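Local coordinates for NADH oxidase (PDB 6RVB), which reduces coenzyme A disulfides at the expense of NADH, passing electrons through a bound FAD, at residues Val39-Cys44 / Arg134-Gly139; Leu46-Ser51 / Ala164-Arg169. One frame throughout, in Å; residues are numbered along the deposited sequence.

Contact 1: residues Val39-Cys44 / Arg134-Gly139; sequences VSYGAC and RTMEDG. With FAD (flavin-adenine dinucleotide), chain E.
Met136 lays CG, not its sulfur, over the face of the Tyr41 ring, a CH-pi contact within a Met-aromatic pair. CG sits 3.4 Å from the centroid of the Tyr41 ring and 16° off its normal, displaced toward the CD2-CE2 rim. The sulfur comes in more obliquely, Met136 SD lying 4.2 Å from that centroid at 36° off the normal. Bends at chi2 and chi3 of Met136 fold its chain along the ring, and the two side chains run past each other in opposite directions. At the far end of the ring, Tyr41 OH rests 3.8 Å from Thr135 CA. Segment 39-44 is the loop between strand 29-34 and helix 46-50 of this class-III pyridine nucleotide-disulfide oxidoreductase, and it carries Cys44, covalently linked to coenzyme A. Thr135 and Asp138 form a capping box at the start of helix 136-145: Asp138 N gives a nearly straight bond (175°) to Thr135 OG1, and Thr135 N returns a weak one to Asp138 OD2. That carboxylate oxygen also accepts from Arg134 N through its anti lone pair. With an alanine at Tyr41, Met136 would probably lose the ring face it lies on, and a gap is likely to open beside the capped helix start.

Both segments also touch the cofactor. Cys44 places SG 3.5 Å from FAD C10. Arg134 reaches the dimethylbenzene end, with NH1 3.6 Å from FAD C8M, while its NH2 makes a salt bridge with Asp281 and NH1 a weak hydrogen bond to the bound NAD.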
ATOM      1  N   VAL A  39     -11.053 -28.155 -10.239  1.00 49.06           N
ATOM      2  CA  VAL A  39     -10.842 -28.058  -8.808  1.00 48.84           C
ATOM      3  C   VAL A  39      -9.680 -27.081  -8.572  1.00 49.30           C
ATOM      4  O   VAL A  39      -8.763 -26.947  -9.393  1.00 47.50           O
ATOM      5  CB  VAL A  39     -10.586 -29.524  -8.210  1.00 47.55           C
ATOM      6  CG1 VAL A  39      -9.143 -29.866  -8.016  1.00 42.29           C
ATOM      7  CG2 VAL A  39     -11.327 -29.749  -6.969  1.00 45.29           C
ATOM      8  N   SER A  40      -9.719 -26.367  -7.476  1.00 47.38           N
ATOM      9  CA  SER A  40      -8.618 -25.488  -7.122  1.00 52.41           C
ATOM     10  C   SER A  40      -8.177 -24.494  -8.192  1.00 54.22           C
ATOM     11  O   SER A  40      -7.057 -24.555  -8.656  1.00 50.08           O
ATOM     12  CB  SER A  40      -7.440 -26.327  -6.681  1.00 45.61           C
ATOM     13  OG  SER A  40      -6.405 -25.513  -6.220  1.00 47.84           O
ATOM     14  N   TYR A  41      -9.030 -23.550  -8.563  1.00 51.95           N
ATOM     15  CA  TYR A  41      -8.685 -22.626  -9.630  1.00 44.42           C
ATOM     16  C   TYR A  41      -9.129 -21.203  -9.279  1.00 49.33           C
ATOM     17  O   TYR A  41      -9.977 -20.952  -8.434  1.00 51.00           O
ATOM     18  CB  TYR A  41      -9.332 -23.099 -10.938  1.00 43.02           C
ATOM     19  CG  TYR A  41     -10.861 -23.101 -10.864  1.00 53.75           C
ATOM     20  CD1 TYR A  41     -11.539 -24.180 -10.419  1.00 48.70           C
ATOM     21  CD2 TYR A  41     -11.608 -21.968 -11.213  1.00 48.10           C
ATOM     22  CE1 TYR A  41     -12.878 -24.145 -10.328  1.00 56.85           C
ATOM     23  CE2 TYR A  41     -12.955 -21.936 -11.111  1.00 51.82           C
ATOM     24  CZ  TYR A  41     -13.604 -23.036 -10.673  1.00 59.18           C
ATOM     25  OH  TYR A  41     -14.996 -23.100 -10.571  1.00 64.72           O
ATOM     26  N   GLY A  42      -8.571 -20.226  -9.955  1.00 46.18           N
ATOM     27  CA  GLY A  42      -8.806 -18.885  -9.515  1.00 47.12           C
ATOM     28  C   GLY A  42      -9.891 -18.276 -10.292  1.00 45.40           C
ATOM     29  O   GLY A  42      -9.598 -17.683 -11.280  1.00 45.52           O
ATOM     30  N   ALA A  43     -11.128 -18.393  -9.845  1.00 45.20           N
ATOM     31  CA  ALA A  43     -12.216 -17.811 -10.610  1.00 49.45           C
ATOM     32  C   ALA A  43     -12.010 -16.326 -10.892  1.00 50.33           C
ATOM     33  O   ALA A  43     -12.476 -15.798 -11.880  1.00 49.24           O
ATOM     34  CB  ALA A  43     -13.476 -18.015  -9.938  1.00 56.61           C
ATOM     35  N   CYS A  44     -11.253 -15.680 -10.042  1.00 47.56           N
ATOM     36  CA  CYS A  44     -10.957 -14.270 -10.145  1.00 52.91           C
ATOM     37  C   CYS A  44     -10.182 -13.949 -11.375  1.00 49.26           C
ATOM     38  O   CYS A  44     -10.128 -12.815 -11.782  1.00 50.10           O
ATOM     39  CB  CYS A  44     -10.131 -13.819  -8.951  1.00 59.98           C
ATOM     40  SG  CYS A  44     -10.258 -14.903  -7.443  1.00 90.22           S
ATOM     41  N   ARG A 134     -19.066 -17.445 -13.626  1.00 53.65           N
ATOM     42  CA  ARG A 134     -18.788 -17.925 -12.274  1.00 50.74           C
ATOM     43  C   ARG A 134     -17.808 -19.101 -12.242  1.00 49.24           C
ATOM     44  O   ARG A 134     -17.094 -19.263 -11.294  1.00 55.21           O
ATOM     45  CB  ARG A 134     -20.101 -18.299 -11.600  1.00 49.72           C
ATOM     46  CG  ARG A 134     -20.068 -18.584 -10.137  1.00 52.69           C
ATOM     47  CD  ARG A 134     -20.057 -17.304  -9.358  1.00 63.26           C
ATOM     48  NE  ARG A 134     -19.511 -17.528  -8.033  1.00 58.62           N
ATOM     49  CZ  ARG A 134     -18.956 -16.567  -7.326  1.00 74.73           C
ATOM     50  NH1 ARG A 134     -18.918 -15.290  -7.832  1.00 62.83           N
ATOM     51  NH2 ARG A 134     -18.468 -16.908  -6.129  1.00 76.79           N
ATOM     52  N   THR A 135     -17.733 -19.914 -13.278  1.00 45.88           N
ATOM     53  CA  THR A 135     -17.026 -21.188 -13.179  1.00 46.22           C
ATOM     54  C   THR A 135     -16.154 -21.404 -14.376  1.00 49.96           C
ATOM     55  O   THR A 135     -16.228 -20.633 -15.321  1.00 47.11           O
ATOM     56  CB  THR A 135     -18.028 -22.312 -13.199  1.00 52.12           C
ATOM     57  OG1 THR A 135     -18.651 -22.359 -14.489  1.00 54.65           O
ATOM     58  CG2 THR A 135     -19.095 -22.047 -12.245  1.00 35.59           C
ATOM     59  N   MET A 136     -15.342 -22.456 -14.395  1.00 53.17           N
ATOM     60  CA  MET A 136     -14.457 -22.619 -15.551  1.00 47.57           C
ATOM     61  C   MET A 136     -15.302 -22.940 -16.742  1.00 50.10           C
ATOM     62  O   MET A 136     -14.998 -22.579 -17.831  1.00 51.33           O
ATOM     63  CB  MET A 136     -13.378 -23.634 -15.332  1.00 44.38           C
ATOM     64  CG  MET A 136     -12.496 -23.293 -14.189  1.00 54.76           C
ATOM     65  SD  MET A 136     -10.997 -22.427 -14.692  1.00 65.08           S
ATOM     66  CE  MET A 136     -10.392 -23.691 -15.873  1.00 54.41           C
ATOM     67  N   GLU A 137     -16.422 -23.589 -16.531  1.00 51.62           N
ATOM     68  CA  GLU A 137     -17.231 -23.966 -17.657  1.00 51.85           C
ATOM     69  C   GLU A 137     -17.805 -22.739 -18.281  1.00 53.19           C
ATOM     70  O   GLU A 137     -17.807 -22.621 -19.500  1.00 52.50           O
ATOM     71  CB  GLU A 137     -18.323 -24.923 -17.209  1.00 55.47           C
ATOM     72  CG  GLU A 137     -17.851 -26.411 -16.949  1.00 64.79           C
ATOM     73  CD  GLU A 137     -17.101 -26.674 -15.579  1.00 75.88           C
ATOM     74  OE1 GLU A 137     -17.175 -25.850 -14.607  1.00 61.46           O
ATOM     75  OE2 GLU A 137     -16.423 -27.742 -15.494  1.00 68.30           O
ATOM     76  N   ASP A 138     -18.300 -21.823 -17.455  1.00 50.54           N
ATOM     77  CA  ASP A 138     -18.749 -20.511 -17.963  1.00 52.21           C
ATOM     78  C   ASP A 138     -17.624 -19.867 -18.773  1.00 53.58           C
ATOM     79  O   ASP A 138     -17.860 -19.277 -19.826  1.00 48.37           O
ATOM     80  CB  ASP A 138     -19.143 -19.543 -16.844  1.00 52.08           C
ATOM     81  CG  ASP A 138     -20.344 -19.978 -16.089  1.00 60.27           C
ATOM     82  OD1 ASP A 138     -21.168 -20.703 -16.694  1.00 73.47           O
ATOM     83  OD2 ASP A 138     -20.480 -19.590 -14.898  1.00 59.19           O
ATOM     84  N   GLY A 139     -16.393 -19.994 -18.295  1.00 46.23           N
ATOM     85  CA  GLY A 139     -15.300 -19.502 -19.093  1.00 42.41           C
ATOM     86  C   GLY A 139     -15.214 -20.046 -20.495  1.00 44.79           C
ATOM     87  O   GLY A 139     -15.071 -19.291 -21.402  1.00 45.73           O
TER
HETATM   88  PA  FAD E 501     -16.755 -21.613  -5.272  1.00117.22           P
HETATM   89  O1A FAD E 501     -18.173 -20.953  -5.683  1.00 82.62           O
HETATM   90  O2A FAD E 501     -15.411 -21.050  -5.782  1.00 89.28           O
HETATM   91  O5B FAD E 501     -16.745 -23.242  -5.625  1.00 90.85           O
HETATM   92  C5B FAD E 501     -17.823 -24.154  -5.226  1.00 84.64           C
HETATM   93  C4B FAD E 501     -17.781 -25.459  -6.022  1.00 75.68           C
HETATM   94  O4B FAD E 501     -18.391 -26.440  -5.202  1.00 65.78           O
HETATM   95  C3B FAD E 501     -18.482 -25.331  -7.365  1.00 72.84           C
HETATM   96  O3B FAD E 501     -17.584 -25.567  -8.508  1.00 70.75           O
HETATM   97  C2B FAD E 501     -19.466 -26.414  -7.250  1.00 71.75           C
HETATM   98  O2B FAD E 501     -19.290 -27.046  -8.519  1.00 80.19           O
HETATM   99  C1B FAD E 501     -19.055 -27.292  -6.028  1.00 68.02           C
HETATM  100  N9A FAD E 501     -20.303 -27.825  -5.382  1.00 78.15           N
HETATM  101  C8A FAD E 501     -21.448 -27.119  -5.097  1.00 65.47           C
HETATM  102  N7A FAD E 501     -22.462 -27.918  -4.665  1.00 57.27           N
HETATM  103  C5A FAD E 501     -21.964 -29.179  -4.645  1.00 68.23           C
HETATM  104  C6A FAD E 501     -22.537 -30.501  -4.263  1.00 63.20           C
HETATM  105  N6A FAD E 501     -23.819 -30.519  -3.792  1.00 60.40           N
HETATM  106  N1A FAD E 501     -21.728 -31.588  -4.401  1.00 56.31           N
HETATM  107  C2A FAD E 501     -20.424 -31.451  -4.857  1.00 64.23           C
HETATM  108  N3A FAD E 501     -19.790 -30.290  -5.235  1.00 58.45           N
HETATM  109  C4A FAD E 501     -20.537 -29.135  -5.129  1.00 69.21           C
HETATM  110  N1  FAD E 501     -12.499 -12.752  -5.125  1.00 80.98           N
HETATM  111  C2  FAD E 501     -11.539 -11.871  -4.696  1.00 72.25           C
HETATM  112  O2  FAD E 501     -11.150 -11.885  -3.489  1.00 61.76           O
HETATM  113  N3  FAD E 501     -10.992 -11.009  -5.574  1.00 76.91           N
HETATM  114  C4  FAD E 501     -11.306 -10.967  -6.917  1.00 92.14           C
HETATM  115  O4  FAD E 501     -10.775 -10.152  -7.766  1.00 92.95           O
HETATM  116  C4X FAD E 501     -12.314 -11.938  -7.446  1.00 84.95           C
HETATM  117  N5  FAD E 501     -12.631 -11.922  -8.791  1.00 80.23           N
HETATM  118  C5X FAD E 501     -13.583 -12.815  -9.216  1.00 87.35           C
HETATM  119  C6  FAD E 501     -13.960 -12.832 -10.582  1.00 76.29           C
HETATM  120  C7  FAD E 501     -14.922 -13.749 -11.052  1.00 69.79           C
HETATM  121  C7M FAD E 501     -15.276 -13.721 -12.512  1.00 59.29           C
HETATM  122  C8  FAD E 501     -15.564 -14.739 -10.106  1.00 69.42           C
HETATM  123  C8M FAD E 501     -16.601 -15.739 -10.543  1.00 58.68           C
HETATM  124  C9  FAD E 501     -15.216 -14.712  -8.739  1.00 88.35           C
HETATM  125  C9A FAD E 501     -14.249 -13.802  -8.224  1.00 93.97           C
HETATM  126  N10 FAD E 501     -13.888 -13.827  -6.821  1.00 84.55           N
HETATM  127  C10 FAD E 501     -12.917 -12.871  -6.422  1.00 79.95           C
HETATM  128  C1' FAD E 501     -14.532 -14.716  -5.830  1.00 76.74           C
HETATM  129  C2' FAD E 501     -14.074 -16.140  -5.830  1.00 77.88           C
HETATM  130  O2' FAD E 501     -14.503 -16.806  -7.009  1.00 82.93           O
HETATM  131  C3' FAD E 501     -14.723 -16.892  -4.701  1.00 71.57           C
HETATM  132  O3' FAD E 501     -14.785 -16.071  -3.541  1.00 53.38           O
HETATM  133  C4' FAD E 501     -13.822 -18.122  -4.488  1.00 75.99           C
HETATM  134  O4' FAD E 501     -13.600 -18.980  -5.663  1.00 70.82           O
HETATM  135  C5' FAD E 501     -14.208 -18.905  -3.217  1.00 71.54           C
HETATM  136  O5' FAD E 501     -15.221 -19.880  -3.437  1.00 69.02           O
HETATM  137  P   FAD E 501     -15.481 -21.206  -2.552  1.00 58.16           P
HETATM  138  O1P FAD E 501     -14.266 -22.117  -2.578  1.00 64.90           O
HETATM  139  O2P FAD E 501     -16.380 -21.125  -1.296  1.00 58.43           O
HETATM  140  O3P FAD E 501     -16.532 -21.818  -3.625  1.00 92.69           O

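Contact 2: residues Leu46-Ser51 / Ala164-Arg169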
ATOM      1  N   LEU A  46     -10.738 -15.260 -14.353  1.00 44.26           N
ATOM      2  CA  LEU A  46     -11.486 -15.445 -15.589  1.00 42.62           C
ATOM      3  C   LEU A  46     -11.537 -14.181 -16.469  1.00 45.83           C
ATOM      4  O   LEU A  46     -11.427 -14.253 -17.690  1.00 45.02           O
ATOM      5  CB  LEU A  46     -12.878 -16.049 -15.341  1.00 40.62           C
ATOM      6  CG  LEU A  46     -12.922 -17.469 -14.751  1.00 38.69           C
ATOM      7  CD1 LEU A  46     -14.256 -17.681 -14.082  1.00 38.56           C
ATOM      8  CD2 LEU A  46     -12.657 -18.515 -15.805  1.00 36.54           C
ATOM      9  N   PRO A  47     -11.711 -13.002 -15.869  1.00 40.51           N
ATOM     10  CA  PRO A  47     -11.827 -11.958 -16.861  1.00 35.78           C
ATOM     11  C   PRO A  47     -10.570 -11.719 -17.633  1.00 43.05           C
ATOM     12  O   PRO A  47     -10.679 -11.193 -18.735  1.00 44.46           O
ATOM     13  CB  PRO A  47     -12.192 -10.776 -16.024  1.00 36.74           C
ATOM     14  CG  PRO A  47     -12.983 -11.372 -14.984  1.00 37.16           C
ATOM     15  CD  PRO A  47     -12.342 -12.604 -14.620  1.00 39.93           C
ATOM     16  N   TYR A  48      -9.417 -12.125 -17.088  1.00 44.19           N
ATOM     17  CA  TYR A  48      -8.106 -11.929 -17.726  1.00 45.00           C
ATOM     18  C   TYR A  48      -7.834 -12.934 -18.851  1.00 51.22           C
ATOM     19  O   TYR A  48      -6.989 -12.701 -19.726  1.00 52.38           O
ATOM     20  CB  TYR A  48      -6.992 -11.813 -16.673  1.00 33.36           C
ATOM     21  CG  TYR A  48      -7.364 -10.685 -15.765  1.00 40.51           C
ATOM     22  CD1 TYR A  48      -7.436  -9.374 -16.238  1.00 43.06           C
ATOM     23  CD2 TYR A  48      -7.751 -10.927 -14.463  1.00 42.15           C
ATOM     24  CE1 TYR A  48      -7.826  -8.360 -15.442  1.00 48.52           C
ATOM     25  CE2 TYR A  48      -8.172  -9.890 -13.636  1.00 41.48           C
ATOM     26  CZ  TYR A  48      -8.221  -8.610 -14.150  1.00 47.76           C
ATOM     27  OH  TYR A  48      -8.676  -7.564 -13.363  1.00 57.04           O
ATOM     28  N   VAL A  49      -8.600 -14.018 -18.844  1.00 46.31           N
ATOM     29  CA  VAL A  49      -8.505 -15.075 -19.840  1.00 46.38           C
ATOM     30  C   VAL A  49      -9.460 -14.725 -20.984  1.00 48.94           C
ATOM     31  O   VAL A  49      -9.014 -14.685 -22.091  1.00 54.11           O
ATOM     32  CB  VAL A  49      -8.788 -16.461 -19.201  1.00 40.46           C
ATOM     33  CG1 VAL A  49      -9.029 -17.477 -20.199  1.00 37.51           C
ATOM     34  CG2 VAL A  49      -7.681 -16.816 -18.428  1.00 42.20           C
ATOM     35  N   LEU A  50     -10.751 -14.519 -20.697  1.00 42.99           N
ATOM     36  CA  LEU A  50     -11.688 -13.826 -21.561  1.00 42.32           C
ATOM     37  C   LEU A  50     -11.044 -12.706 -22.424  1.00 42.42           C
ATOM     38  O   LEU A  50     -11.298 -12.660 -23.626  1.00 42.22           O
ATOM     39  CB  LEU A  50     -12.801 -13.264 -20.680  1.00 31.93           C
ATOM     40  CG  LEU A  50     -13.980 -14.177 -20.708  1.00 42.88           C
ATOM     41  CD1 LEU A  50     -13.623 -15.700 -21.000  1.00 28.71           C
ATOM     42  CD2 LEU A  50     -14.800 -13.932 -19.487  1.00 23.61           C
ATOM     43  N   SER A  51     -10.212 -11.847 -21.830  1.00 37.81           N
ATOM     44  CA  SER A  51      -9.765 -10.691 -22.519  1.00 42.12           C
ATOM     45  C   SER A  51      -8.625 -11.064 -23.424  1.00 47.77           C
ATOM     46  O   SER A  51      -8.138 -10.244 -24.208  1.00 48.60           O
ATOM     47  CB  SER A  51      -9.242  -9.686 -21.539  1.00 54.79           C
ATOM     48  OG  SER A  51      -7.962 -10.081 -21.102  1.00 56.28           O
ATOM     49  N   ALA A 164     -15.964  -7.397 -16.509  1.00 45.15           N
ATOM     50  CA  ALA A 164     -16.242  -8.027 -17.817  1.00 41.08           C
ATOM     51  C   ALA A 164     -16.257  -7.022 -18.934  1.00 47.91           C
ATOM     52  O   ALA A 164     -15.799  -7.321 -19.988  1.00 48.08           O
ATOM     53  CB  ALA A 164     -17.508  -8.787 -17.791  1.00 32.23           C
ATOM     54  N   ALA A 165     -16.778  -5.832 -18.696  1.00 40.86           N
ATOM     55  CA  ALA A 165     -16.810  -4.810 -19.677  1.00 39.45           C
ATOM     56  C   ALA A 165     -15.422  -4.577 -20.186  1.00 49.08           C
ATOM     57  O   ALA A 165     -15.234  -4.456 -21.381  1.00 53.45           O
ATOM     58  CB  ALA A 165     -17.382  -3.509 -19.078  1.00 44.38           C
ATOM     59  N   GLU A 166     -14.428  -4.476 -19.314  1.00 47.89           N
ATOM     60  CA  GLU A 166     -13.036  -4.322 -19.794  1.00 48.01           C
ATOM     61  C   GLU A 166     -12.641  -5.488 -20.674  1.00 44.82           C
ATOM     62  O   GLU A 166     -12.067  -5.298 -21.726  1.00 40.04           O
ATOM     63  CB  GLU A 166     -12.023  -4.226 -18.653  1.00 42.26           C
ATOM     64  CG  GLU A 166     -10.569  -3.920 -19.053  1.00 43.24           C
ATOM     65  CD  GLU A 166      -9.526  -4.183 -17.928  1.00 59.28           C
ATOM     66  OE1 GLU A 166      -9.594  -3.495 -16.853  1.00 52.02           O
ATOM     67  OE2 GLU A 166      -8.646  -5.081 -18.139  1.00 54.71           O
ATOM     68  N   ALA A 167     -12.971  -6.699 -20.257  1.00 44.41           N
ATOM     69  CA  ALA A 167     -12.588  -7.868 -21.065  1.00 47.46           C
ATOM     70  C   ALA A 167     -13.203  -7.813 -22.438  1.00 48.80           C
ATOM     71  O   ALA A 167     -12.479  -7.825 -23.419  1.00 53.21           O
ATOM     72  CB  ALA A 167     -12.876  -9.170 -20.423  1.00 35.60           C
ATOM     73  N   PHE A 168     -14.527  -7.779 -22.523  1.00 41.64           N
ATOM     74  CA  PHE A 168     -15.173  -7.632 -23.803  1.00 42.57           C
ATOM     75  C   PHE A 168     -14.635  -6.478 -24.670  1.00 49.78           C
ATOM     76  O   PHE A 168     -14.592  -6.624 -25.856  1.00 46.24           O
ATOM     77  CB  PHE A 168     -16.657  -7.442 -23.604  1.00 48.44           C
ATOM     78  CG  PHE A 168     -17.328  -8.598 -22.939  1.00 46.73           C
ATOM     79  CD1 PHE A 168     -16.655  -9.751 -22.740  1.00 42.01           C
ATOM     80  CD2 PHE A 168     -18.653  -8.524 -22.524  1.00 39.28           C
ATOM     81  CE1 PHE A 168     -17.284 -10.832 -22.104  1.00 43.14           C
ATOM     82  CE2 PHE A 168     -19.275  -9.587 -21.870  1.00 39.17           C
ATOM     83  CZ  PHE A 168     -18.608 -10.744 -21.685  1.00 39.27           C
ATOM     84  N   ARG A 169     -14.265  -5.321 -24.121  1.00 47.25           N
ATOM     85  CA  ARG A 169     -13.812  -4.262 -25.008  1.00 46.29           C
ATOM     86  C   ARG A 169     -12.463  -4.697 -25.593  1.00 48.07           C
ATOM     87  O   ARG A 169     -12.228  -4.590 -26.802  1.00 52.12           O
ATOM     88  CB  ARG A 169     -13.702  -2.950 -24.278  1.00 40.82           C
ATOM     89  CG  ARG A 169     -14.959  -2.348 -23.929  1.00 47.56           C
ATOM     90  CD  ARG A 169     -15.620  -1.683 -25.104  1.00 53.89           C
ATOM     91  NE  ARG A 169     -14.840  -0.607 -25.664  1.00 54.40           N
ATOM     92  CZ  ARG A 169     -14.424  -0.593 -26.917  1.00 53.59           C
ATOM     93  NH1 ARG A 169     -14.777  -1.582 -27.719  1.00 46.50           N
ATOM     94  NH2 ARG A 169     -13.693   0.430 -27.344  1.00 58.42           N
TER
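The Tyr48 ring meets the Glu166 carboxylate at its edge, near the ring plane, with Tyr48 CE1 4.3 Å from Glu166 OE2. Tyr367 of the second subunit makes an edge-to-face contact with the same ring. The long reach of Glu166 follows from an extended chain (chi1 -174°, chi2 -165°), and its charge is met by salt bridges to Lys330 and Lys170. On the Phe168 ring, one face carries Ala164 O of its own helix, 3.5 Å above the plane and displaced toward the rim.

Between the helices, the methyl of Ala167 does most of the touching, nesting among Pro47, Leu50 and Ser51. Ala167 CB lies 3.4 Å from Pro47 O. It is 3.8 Å from Ser51 CB, and Leu50 CB follows at 4.1 Å. The small side chain matches the 8.6 Å approach of the axes of the short segments 46-50 and 164-169, and Ser51 and Ala167 have CA atoms only 4.2 Å apart. Ser51 OG is hydrogen-bonded to Glu53.

These axes run nearly parallel, at -15°. Helix 159-170 follows strand 151-155 in the parallel sheet of the NAD-binding region, consistent with a Rossmann-type strand-turn-helix, and it packs here against the short helix just after the cysteine linked to coenzyme A.

Overall arrangement
The centres of contacts 1 and 2 lie 14 Å apart, and their segments alternate along the chain: 39-44, 46-51, 134-139, then 164-169. They also touch directly, with Leu46 CD1 3.8 Å from Thr135 O and Leu50 CD1 3.9 Å from Gly139 O. Helix 46-50 thus packs against 134-139 as well as against 164-169. Contact 1 lies against the flavin, coenzyme A and NAD. In contact 2, Pro47 carries the link to the cofactors: its side chain is about 4 Å from the FAD and about 7 Å from the NAD at nearest atoms, and about 6 Å from that of Cys44. The two contacts therefore connect the region of the coenzyme A-linked cysteine with the NAD-binding region beside the flavin.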